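Local coordinates for ferredoxin-NADP reductase (PDB 5TR9), which probably passes electrons between NADP(H) and ferredoxin by way of its bound flavin-adenine dinucleotide, at residues T18-L23 with S38-Y43; V124-G129 with N152-V157; R228-G233 with Q260-N265. All coordinates share one frame; numbering follows the deposited sequence.

How the contacts relate
The chain reaches the three contacts in order, and they fall into two sheets. Contact 1 lies at the surface of the FAD-binding part, where strand 32-38 of its antiparallel sheet gives way to a loop; its centre is about 29 Å from the centres of contacts 2 and 3. Those two are about 10 Å apart, centre to centre, and share the parallel sheet of the nucleotide-binding part, where their four strands follow one another as 150-157, 122-128, 227-233, 261-265; between the middle two, L126 N lies 2.8 Å from M230 O, a probable hydrogen bond. G129 and E264, about 6 and 4 Å from the FAD at nearest atoms, place it near the carboxyl ends of these strands.

Contact 1: residues T18-L23 with S38-Y43; sequences TEEKIL and SRPESY
K21 and S38 bring the two backbones closest, with CA atoms 5.5 Å apart, and S38 N donates to K21 O over 3.0 Å at an N-H...O angle of 156°. Beyond this point 38-43 leaves the sheet for a loop with a type I beta turn, P40 to Y43. The return bond uses a side chain: K21 N gives its hydrogen to S38 OG, at 3.0 Å and 161°. S38 OG can receive it because chi1 of 54° puts the hydroxyl between its own backbone N and carbonyl carbon. The same oxygen donates to E20 OE1, 2.7 Å away, on the anti lone pair of that oxygen. Strands 17-27 and 32-38 are antiparallel neighbours in the sheet of the FAD-binding domain, the beta-barrel familiar from ferredoxin reductases, and the contact lies where the second of them ends. E20 bends at its second torsion, which carries the carboxylate over towards P40. Its other oxygen, OE2, accepts T18 OG1 at 2.6 Å, again through the anti lone pair, so a hydroxyl holds each oxygen and the rotation of the buried group is fixed; two such donors would favour the charged form. P40 crosses this carboxylate at a slant, with its CG 3.5 Å from E20 OE2 and its CD 3.6 Å from E20 CD, while P40 also packs on L104. L23 CG rests 3.7 Å from S38 N.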
loop_
_atom_site.group_PDB
_atom_site.type_symbol
_atom_site.label_atom_id
_atom_site.label_comp_id
_atom_site.label_asym_id
_atom_site.label_seq_id
_atom_site.Cartn_x
_atom_site.Cartn_y
_atom_site.Cartn_z
ATOM N N THR A 18 -2.229 6.460 22.511
ATOM C CA THR A 18 -2.221 5.440 23.548
ATOM C C THR A 18 -0.902 4.673 23.516
ATOM O O THR A 18 -0.198 4.633 22.498
ATOM C CB THR A 18 -3.382 4.452 23.392
ATOM O OG1 THR A 18 -3.265 3.766 22.135
ATOM C CG2 THR A 18 -4.711 5.183 23.453
ATOM N N GLU A 19 -0.570 4.082 24.661
ATOM C CA GLU A 19 0.590 3.209 24.782
ATOM C C GLU A 19 0.157 1.791 24.422
ATOM O O GLU A 19 -0.707 1.211 25.093
ATOM C CB GLU A 19 1.163 3.259 26.197
ATOM C CG GLU A 19 1.727 4.616 26.600
ATOM C CD GLU A 19 2.389 4.599 27.971
ATOM O OE1 GLU A 19 2.299 3.574 28.679
ATOM O OE2 GLU A 19 3.005 5.616 28.345
ATOM N N GLU A 20 0.737 1.252 23.362
ATOM C CA GLU A 20 0.471 -0.108 22.923
ATOM C C GLU A 20 1.731 -0.956 23.088
ATOM O O GLU A 20 2.772 -0.486 23.558
ATOM C CB GLU A 20 -0.031 -0.105 21.478
ATOM C CG GLU A 20 -1.305 0.729 21.281
ATOM C CD GLU A 20 -2.443 0.308 22.199
ATOM O OE1 GLU A 20 -2.584 -0.906 22.472
ATOM O OE2 GLU A 20 -3.200 1.197 22.657
ATOM N N LYS A 21 1.632 -2.230 22.711
ATOM C CA LYS A 21 2.740 -3.170 22.841
ATOM C C LYS A 21 3.089 -3.761 21.482
ATOM O O LYS A 21 2.196 -4.082 20.691
ATOM C CB LYS A 21 2.385 -4.319 23.797
ATOM C CG LYS A 21 2.111 -3.903 25.234
ATOM C CD LYS A 21 3.390 -3.791 26.016
ATOM C CE LYS A 21 3.116 -3.759 27.519
ATOM N NZ LYS A 21 2.261 -2.597 27.897
ATOM N N ILE A 22 4.390 -3.918 21.223
ATOM C CA ILE A 22 4.830 -4.734 20.093
ATOM C C ILE A 22 4.467 -6.183 20.378
ATOM O O ILE A 22 4.820 -6.726 21.429
ATOM C CB ILE A 22 6.345 -4.595 19.866
ATOM C CG1 ILE A 22 6.752 -3.147 19.577
ATOM C CG2 ILE A 22 6.813 -5.558 18.757
ATOM C CD1 ILE A 22 6.147 -2.578 18.322
ATOM N N LEU A 23 3.760 -6.819 19.444
ATOM C CA LEU A 23 3.410 -8.223 19.622
ATOM C C LEU A 23 4.431 -9.153 18.978
ATOM O O LEU A 23 4.786 -10.181 19.567
ATOM C CB LEU A 23 2.010 -8.494 19.061
ATOM C CG LEU A 23 0.911 -7.615 19.677
ATOM C CD1 LEU A 23 -0.430 -7.932 19.045
ATOM C CD2 LEU A 23 0.836 -7.794 21.174
ATOM N N SER A 38 -0.618 -4.222 19.577
ATOM C CA SER A 38 -1.947 -4.312 20.171
ATOM C C SER A 38 -2.830 -3.179 19.662
ATOM O O SER A 38 -2.356 -2.079 19.339
ATOM C CB SER A 38 -1.867 -4.292 21.702
ATOM O OG SER A 38 -1.143 -3.172 22.190
ATOM N N ARG A 39 -4.123 -3.475 19.560
ATOM C CA ARG A 39 -5.108 -2.569 18.978
ATOM C C ARG A 39 -6.136 -2.219 20.038
ATOM O O ARG A 39 -6.863 -3.115 20.508
ATOM C CB ARG A 39 -5.800 -3.203 17.768
ATOM C CG ARG A 39 -6.823 -2.272 17.149
ATOM C CD ARG A 39 -7.536 -2.919 15.984
ATOM N NE ARG A 39 -8.471 -1.973 15.385
ATOM C CZ ARG A 39 -9.138 -2.221 14.272
ATOM N NH1 ARG A 39 -8.975 -3.390 13.676
ATOM N NH2 ARG A 39 -9.971 -1.312 13.769
ATOM N N PRO A 40 -6.242 -0.962 20.454
ATOM C CA PRO A 40 -7.282 -0.617 21.422
ATOM C C PRO A 40 -8.659 -0.762 20.804
ATOM O O PRO A 40 -8.846 -0.635 19.589
ATOM C CB PRO A 40 -6.973 0.840 21.795
ATOM C CG PRO A 40 -6.111 1.358 20.744
ATOM C CD PRO A 40 -5.407 0.195 20.092
ATOM N N GLU A 41 -9.620 -1.069 21.678
ATOM C CA GLU A 41 -11.007 -1.249 21.281
ATOM C C GLU A 41 -11.534 -0.047 20.516
ATOM O O GLU A 41 -12.352 -0.199 19.604
ATOM C CB GLU A 41 -11.838 -1.496 22.542
ATOM C CG GLU A 41 -13.159 -2.185 22.346
ATOM C CD GLU A 41 -13.857 -2.451 23.674
ATOM O OE1 GLU A 41 -14.513 -1.529 24.207
ATOM O OE2 GLU A 41 -13.731 -3.580 24.193
ATOM N N SER A 42 -11.065 1.150 20.857
ATOM C CA SER A 42 -11.571 2.385 20.277
ATOM C C SER A 42 -10.913 2.762 18.955
ATOM O O SER A 42 -11.328 3.753 18.347
ATOM C CB SER A 42 -11.388 3.539 21.263
ATOM O OG SER A 42 -10.011 3.775 21.497
ATOM N N TYR A 43 -9.903 2.028 18.488
ATOM C CA TYR A 43 -9.161 2.470 17.303
ATOM C C TYR A 43 -9.887 2.035 16.036
ATOM O O TYR A 43 -9.939 0.842 15.722
ATOM C CB TYR A 43 -7.739 1.923 17.301
ATOM C CG TYR A 43 -6.873 2.554 16.229
ATOM C CD1 TYR A 43 -6.292 3.801 16.428
ATOM C CD2 TYR A 43 -6.635 1.904 15.025
ATOM C CE1 TYR A 43 -5.503 4.392 15.453
ATOM C CE2 TYR A 43 -5.838 2.488 14.028
ATOM C CZ TYR A 43 -5.264 3.729 14.260
ATOM O OH TYR A 43 -4.475 4.316 13.290
#

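Contact 2: residues V124-G129 with N152-V157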
loop_
_atom_site.group_PDB
_atom_site.type_symbol
_atom_site.label_atom_id
_atom_site.label_comp_id
_atom_site.label_asym_id
_atom_site.label_seq_id
_atom_site.Cartn_x
_atom_site.Cartn_y
_atom_site.Cartn_z
ATOM N N VAL A 124 -7.664 -0.521 -10.373
ATOM C CA VAL A 124 -6.259 -0.821 -10.669
ATOM C C VAL A 124 -5.388 -0.087 -9.654
ATOM O O VAL A 124 -5.326 1.150 -9.656
ATOM C CB VAL A 124 -5.877 -0.441 -12.108
ATOM C CG1 VAL A 124 -4.373 -0.725 -12.367
ATOM C CG2 VAL A 124 -6.758 -1.202 -13.125
ATOM N N MET A 125 -4.708 -0.845 -8.802
ATOM C CA MET A 125 -3.850 -0.300 -7.754
ATOM C C MET A 125 -2.395 -0.410 -8.202
ATOM O O MET A 125 -1.914 -1.509 -8.486
ATOM C CB MET A 125 -4.100 -1.048 -6.440
ATOM C CG MET A 125 -5.529 -0.839 -5.918
ATOM S SD MET A 125 -5.972 -1.918 -4.539
ATOM C CE MET A 125 -5.968 -3.475 -5.388
ATOM N N LEU A 126 -1.703 0.730 -8.272
ATOM C CA LEU A 126 -0.326 0.808 -8.751
ATOM C C LEU A 126 0.557 1.210 -7.579
ATOM O O LEU A 126 0.315 2.246 -6.954
ATOM C CB LEU A 126 -0.210 1.840 -9.878
ATOM C CG LEU A 126 -1.142 1.676 -11.087
ATOM C CD1 LEU A 126 -0.999 2.885 -11.994
ATOM C CD2 LEU A 126 -0.796 0.393 -11.845
ATOM N N CYS A 127 1.574 0.409 -7.267
ATOM C CA CYS A 127 2.365 0.781 -6.102
ATOM C C CYS A 127 3.821 0.389 -6.281
ATOM O O CYS A 127 4.163 -0.453 -7.119
ATOM C CB CYS A 127 1.810 0.146 -4.818
ATOM S SG CYS A 127 1.733 -1.661 -4.846
ATOM N N THR A 128 4.676 1.020 -5.467
ATOM C CA THR A 128 6.088 0.665 -5.366
ATOM C C THR A 128 6.445 0.400 -3.915
ATOM O O THR A 128 5.934 1.056 -3.008
ATOM C CB THR A 128 7.032 1.769 -5.887
ATOM O OG1 THR A 128 7.022 2.895 -4.994
ATOM C CG2 THR A 128 6.630 2.203 -7.284
ATOM N N GLY A 129 7.364 -0.549 -3.715
ATOM C CA GLY A 129 7.968 -0.712 -2.401
ATOM C C GLY A 129 6.933 -0.924 -1.317
ATOM O O GLY A 129 6.008 -1.730 -1.461
ATOM N N ASN A 152 -7.170 -5.243 -9.364
ATOM C CA ASN A 152 -5.880 -5.477 -9.997
ATOM C C ASN A 152 -4.810 -4.764 -9.198
ATOM O O ASN A 152 -4.967 -3.588 -8.865
ATOM C CB ASN A 152 -5.883 -4.959 -11.441
ATOM C CG ASN A 152 -7.062 -5.486 -12.246
ATOM O OD1 ASN A 152 -6.995 -6.572 -12.820
ATOM N ND2 ASN A 152 -8.165 -4.731 -12.270
ATOM N N LEU A 153 -3.725 -5.464 -8.888
ATOM C CA LEU A 153 -2.658 -4.893 -8.078
ATOM C C LEU A 153 -1.341 -5.090 -8.810
ATOM O O LEU A 153 -0.978 -6.224 -9.143
ATOM C CB LEU A 153 -2.630 -5.543 -6.690
ATOM C CG LEU A 153 -1.530 -5.069 -5.740
ATOM C CD1 LEU A 153 -1.599 -3.579 -5.497
ATOM C CD2 LEU A 153 -1.624 -5.853 -4.418
ATOM N N ILE A 154 -0.642 -3.989 -9.068
ATOM C CA ILE A 154 0.661 -3.994 -9.727
ATOM C C ILE A 154 1.671 -3.519 -8.690
ATOM O O ILE A 154 1.593 -2.369 -8.229
ATOM C CB ILE A 154 0.680 -3.085 -10.971
ATOM C CG1 ILE A 154 -0.278 -3.558 -12.076
ATOM C CG2 ILE A 154 2.097 -3.034 -11.560
ATOM C CD1 ILE A 154 -1.752 -3.400 -11.814
ATOM N N HIS A 155 2.612 -4.394 -8.298
ATOM C CA HIS A 155 3.615 -4.050 -7.282
ATOM C C HIS A 155 4.998 -3.989 -7.923
ATOM O O HIS A 155 5.549 -5.025 -8.321
ATOM C CB HIS A 155 3.612 -5.051 -6.124
ATOM C CG HIS A 155 4.482 -4.636 -4.970
ATOM N ND1 HIS A 155 5.058 -5.547 -4.108
ATOM C CD2 HIS A 155 4.866 -3.409 -4.539
ATOM C CE1 HIS A 155 5.747 -4.895 -3.185
ATOM N NE2 HIS A 155 5.651 -3.597 -3.427
ATOM N N SER A 156 5.557 -2.786 -7.989
ATOM C CA SER A 156 6.898 -2.546 -8.522
ATOM C C SER A 156 7.920 -2.493 -7.391
ATOM O O SER A 156 7.730 -1.770 -6.408
ATOM C CB SER A 156 6.919 -1.235 -9.312
ATOM O OG SER A 156 8.242 -0.817 -9.632
ATOM N N VAL A 157 9.016 -3.239 -7.550
ATOM C CA VAL A 157 10.172 -3.185 -6.662
ATOM C C VAL A 157 11.410 -3.279 -7.543
ATOM O O VAL A 157 11.318 -3.527 -8.744
ATOM C CB VAL A 157 10.171 -4.324 -5.625
ATOM C CG1 VAL A 157 8.920 -4.247 -4.732
ATOM C CG2 VAL A 157 10.243 -5.670 -6.339
#
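C127 and H155 face each other across two parallel strands of the nucleotide-binding domain, a Rossmann-like sheet in which a beta-alpha-beta crossover through helices 133-139 and 142-147 links strand 122-128 to strand 150-157. The short strand axes approach to 4.7 Å at 15°, and five backbone hydrogen bonds, from M125 N to N152 O through to G129 N to S156 O, are given alternately by the two strands. On the side of the sheet bearing V124, L126 and I154, the packing is apolar: V124 CG1 touches I154 CD1 at 3.8 Å, and L126 CD2 runs alongside I154, 3.9 Å from its CB. The helix 133-139 covers M125, C127 and L153 on the other side. Starting at its root, H155 CB lies 4.1 Å from C127 SG. With H155 CG anti to the backbone N (chi1 -172°), the imidazole reaches across the gap to the neighbouring strand, and CG too lies near C127 SG. Its CD2 then comes to 3.6 Å from C127 SG, and the sulfur meets the ring obliquely. One face carries V157 CG1, 3.4 Å above the ring plane and displaced towards its rim. CE1 and NE2 both reach G129 O, on the turn that follows the first strand: H155 NE2 donates to G129 O over 2.7 Å at 149°, approaching in the carbonyl plane on a lone pair.

Contact 3: residues R228-G233 with Q260-N265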
loop_
_atom_site.group_PDB
_atom_site.type_symbol
_atom_site.label_atom_id
_atom_site.label_comp_id
_atom_site.label_asym_id
_atom_site.label_seq_id
_atom_site.Cartn_x
_atom_site.Cartn_y
_atom_site.Cartn_z
ATOM N N ARG A 228 -10.497 2.712 -12.797
ATOM C CA ARG A 228 -10.245 3.633 -11.693
ATOM C C ARG A 228 -8.924 3.250 -11.041
ATOM O O ARG A 228 -8.737 2.089 -10.667
ATOM C CB ARG A 228 -11.402 3.613 -10.682
ATOM C CG ARG A 228 -12.760 3.998 -11.299
ATOM C CD ARG A 228 -12.773 5.464 -11.753
ATOM N NE ARG A 228 -14.074 5.903 -12.280
ATOM C CZ ARG A 228 -14.431 5.842 -13.559
ATOM N NH1 ARG A 228 -13.604 5.333 -14.461
ATOM N NH2 ARG A 228 -15.623 6.288 -13.941
ATOM N N PHE A 229 -8.013 4.212 -10.935
ATOM C CA PHE A 229 -6.642 3.980 -10.486
ATOM C C PHE A 229 -6.418 4.492 -9.070
ATOM O O PHE A 229 -6.895 5.570 -8.703
ATOM C CB PHE A 229 -5.626 4.693 -11.392
ATOM C CG PHE A 229 -5.477 4.092 -12.761
ATOM C CD1 PHE A 229 -4.633 3.011 -12.966
ATOM C CD2 PHE A 229 -6.154 4.635 -13.851
ATOM C CE1 PHE A 229 -4.466 2.460 -14.242
ATOM C CE2 PHE A 229 -6.000 4.082 -15.129
ATOM C CZ PHE A 229 -5.151 2.998 -15.323
ATOM N N MET A 230 -5.619 3.753 -8.300
ATOM C CA MET A 230 -5.071 4.247 -7.044
ATOM C C MET A 230 -3.562 4.076 -7.106
ATOM O O MET A 230 -3.074 3.064 -7.614
ATOM C CB MET A 230 -5.652 3.492 -5.849
ATOM C CG MET A 230 -7.181 3.442 -5.858
ATOM S SD MET A 230 -7.837 2.540 -4.453
ATOM C CE MET A 230 -7.535 3.726 -3.131
ATOM N N ILE A 231 -2.825 5.073 -6.625
ATOM C CA ILE A 231 -1.372 5.097 -6.760
ATOM C C ILE A 231 -0.761 5.345 -5.393
ATOM O O ILE A 231 -1.098 6.334 -4.737
ATOM C CB ILE A 231 -0.895 6.200 -7.719
ATOM C CG1 ILE A 231 -1.753 6.261 -8.984
ATOM C CG2 ILE A 231 0.595 5.987 -8.055
ATOM C CD1 ILE A 231 -1.430 7.495 -9.850
ATOM N N CYS A 232 0.193 4.502 -4.997
ATOM C CA CYS A 232 0.908 4.733 -3.743
ATOM C C CYS A 232 2.336 4.230 -3.904
ATOM O O CYS A 232 2.549 3.041 -4.131
ATOM C CB CYS A 232 0.217 4.038 -2.558
ATOM S SG CYS A 232 1.007 4.418 -0.953
ATOM N N GLY A 233 3.312 5.120 -3.785
ATOM C CA GLY A 233 4.681 4.712 -4.050
ATOM C C GLY A 233 5.636 5.853 -3.789
ATOM O O GLY A 233 5.277 6.854 -3.163
ATOM N N GLN A 260 -10.695 9.615 -12.141
ATOM C CA GLN A 260 -10.276 8.227 -12.218
ATOM C C GLN A 260 -9.007 7.945 -11.424
ATOM O O GLN A 260 -8.484 6.833 -11.527
ATOM C CB GLN A 260 -10.058 7.802 -13.689
ATOM C CG GLN A 260 -11.288 7.955 -14.614
ATOM C CD GLN A 260 -11.460 9.374 -15.157
ATOM O OE1 GLN A 260 -10.494 10.122 -15.296
ATOM N NE2 GLN A 260 -12.700 9.750 -15.450
ATOM N N ILE A 261 -8.474 8.901 -10.657
ATOM C CA ILE A 261 -7.185 8.711 -9.994
ATOM C C ILE A 261 -7.255 9.168 -8.543
ATOM O O ILE A 261 -7.676 10.296 -8.260
ATOM C CB ILE A 261 -6.063 9.484 -10.712
ATOM C CG1 ILE A 261 -6.008 9.147 -12.203
ATOM C CG2 ILE A 261 -4.724 9.196 -10.058
ATOM C CD1 ILE A 261 -5.094 10.094 -12.966
ATOM N N MET A 262 -6.796 8.310 -7.631
ATOM C CA MET A 262 -6.457 8.685 -6.263
ATOM C C MET A 262 -4.985 8.375 -6.043
ATOM O O MET A 262 -4.491 7.356 -6.530
ATOM C CB MET A 262 -7.275 7.912 -5.231
ATOM C CG MET A 262 -8.754 8.146 -5.311
ATOM S SD MET A 262 -9.608 7.000 -4.217
ATOM C CE MET A 262 -11.298 7.409 -4.641
ATOM N N MET A 263 -4.290 9.229 -5.292
ATOM C CA MET A 263 -2.860 9.011 -5.110
ATOM C C MET A 263 -2.404 9.498 -3.739
ATOM O O MET A 263 -2.993 10.412 -3.148
ATOM C CB MET A 263 -2.064 9.706 -6.216
ATOM C CG MET A 263 -2.251 11.185 -6.270
ATOM S SD MET A 263 -1.475 11.823 -7.776
ATOM C CE MET A 263 -1.759 13.574 -7.580
ATOM N N GLU A 264 -1.345 8.860 -3.238
ATOM C CA GLU A 264 -0.736 9.222 -1.967
ATOM C C GLU A 264 0.738 8.851 -2.020
ATOM O O GLU A 264 1.064 7.720 -2.386
ATOM C CB GLU A 264 -1.444 8.483 -0.825
ATOM C CG GLU A 264 -0.904 8.747 0.571
ATOM C CD GLU A 264 -1.635 7.880 1.594
ATOM O OE1 GLU A 264 -1.091 6.813 1.961
ATOM O OE2 GLU A 264 -2.759 8.246 2.002
ATOM N N ASN A 265 1.625 9.790 -1.673
ATOM C CA ASN A 265 3.044 9.451 -1.612
ATOM C C ASN A 265 3.266 8.434 -0.500
ATOM O O ASN A 265 2.732 8.579 0.603
ATOM C CB ASN A 265 3.901 10.692 -1.345
ATOM C CG ASN A 265 4.038 11.601 -2.564
ATOM O OD1 ASN A 265 3.634 11.262 -3.672
ATOM N ND2 ASN A 265 4.633 12.769 -2.348
#
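R228 lays one face of its guanidinium over the side chain of Q260, with R228 NH1 3.5 Å from Q260 CG. The guanidinium and amide planes stand 83° apart, so the groups do not stack; the contact is made by the methylene. Both chains are bent at their second torsion. Their polar ends are engaged elsewhere: R228 NH1 makes weak bonds to P224 O and E225 O, and Q260 OE1 accepts from A251 N. Next along, F229 N donates to Q260 O over 2.7 Å, and the same oxygen meets the rim of the F229 ring, close to its plane, while Y250 meets that ring edge-to-face. From here the backbone bonds alternate, M262 N to F229 O at 2.9 Å, then I231 N to M262 O and E264 N to I231 O. The two strands, parallel to within a few degrees, close a beta-alpha-beta unit whose helix 235-247 packs on the side carrying I231, I261 and M263; strand 261-265 is outermost in this chain's sheet. On that side I231 CD1 crosses to I261 CG2 at 3.7 Å, and I231 CB sits 4.0 Å from M263 CB. M263 turns its CG between the backbone N and carbonyl carbon (chi1 60°) and runs on extended, so its end leads away from I231, and the side chain packs on F242. On the reverse side M230 and M262 run alongside each other in the same direction. M262 is extended beyond CG, whereas M230 bends at its last torsion (chi3 73°), which puts M230 CE 4.0 Å from M262 SD, with F135 and I138 of helix 133-139 packed against M230. Farther along, C232 SG approaches E264 O at 3.6 Å, and the E264 side chain comes within about 4 Å of the bound FAD.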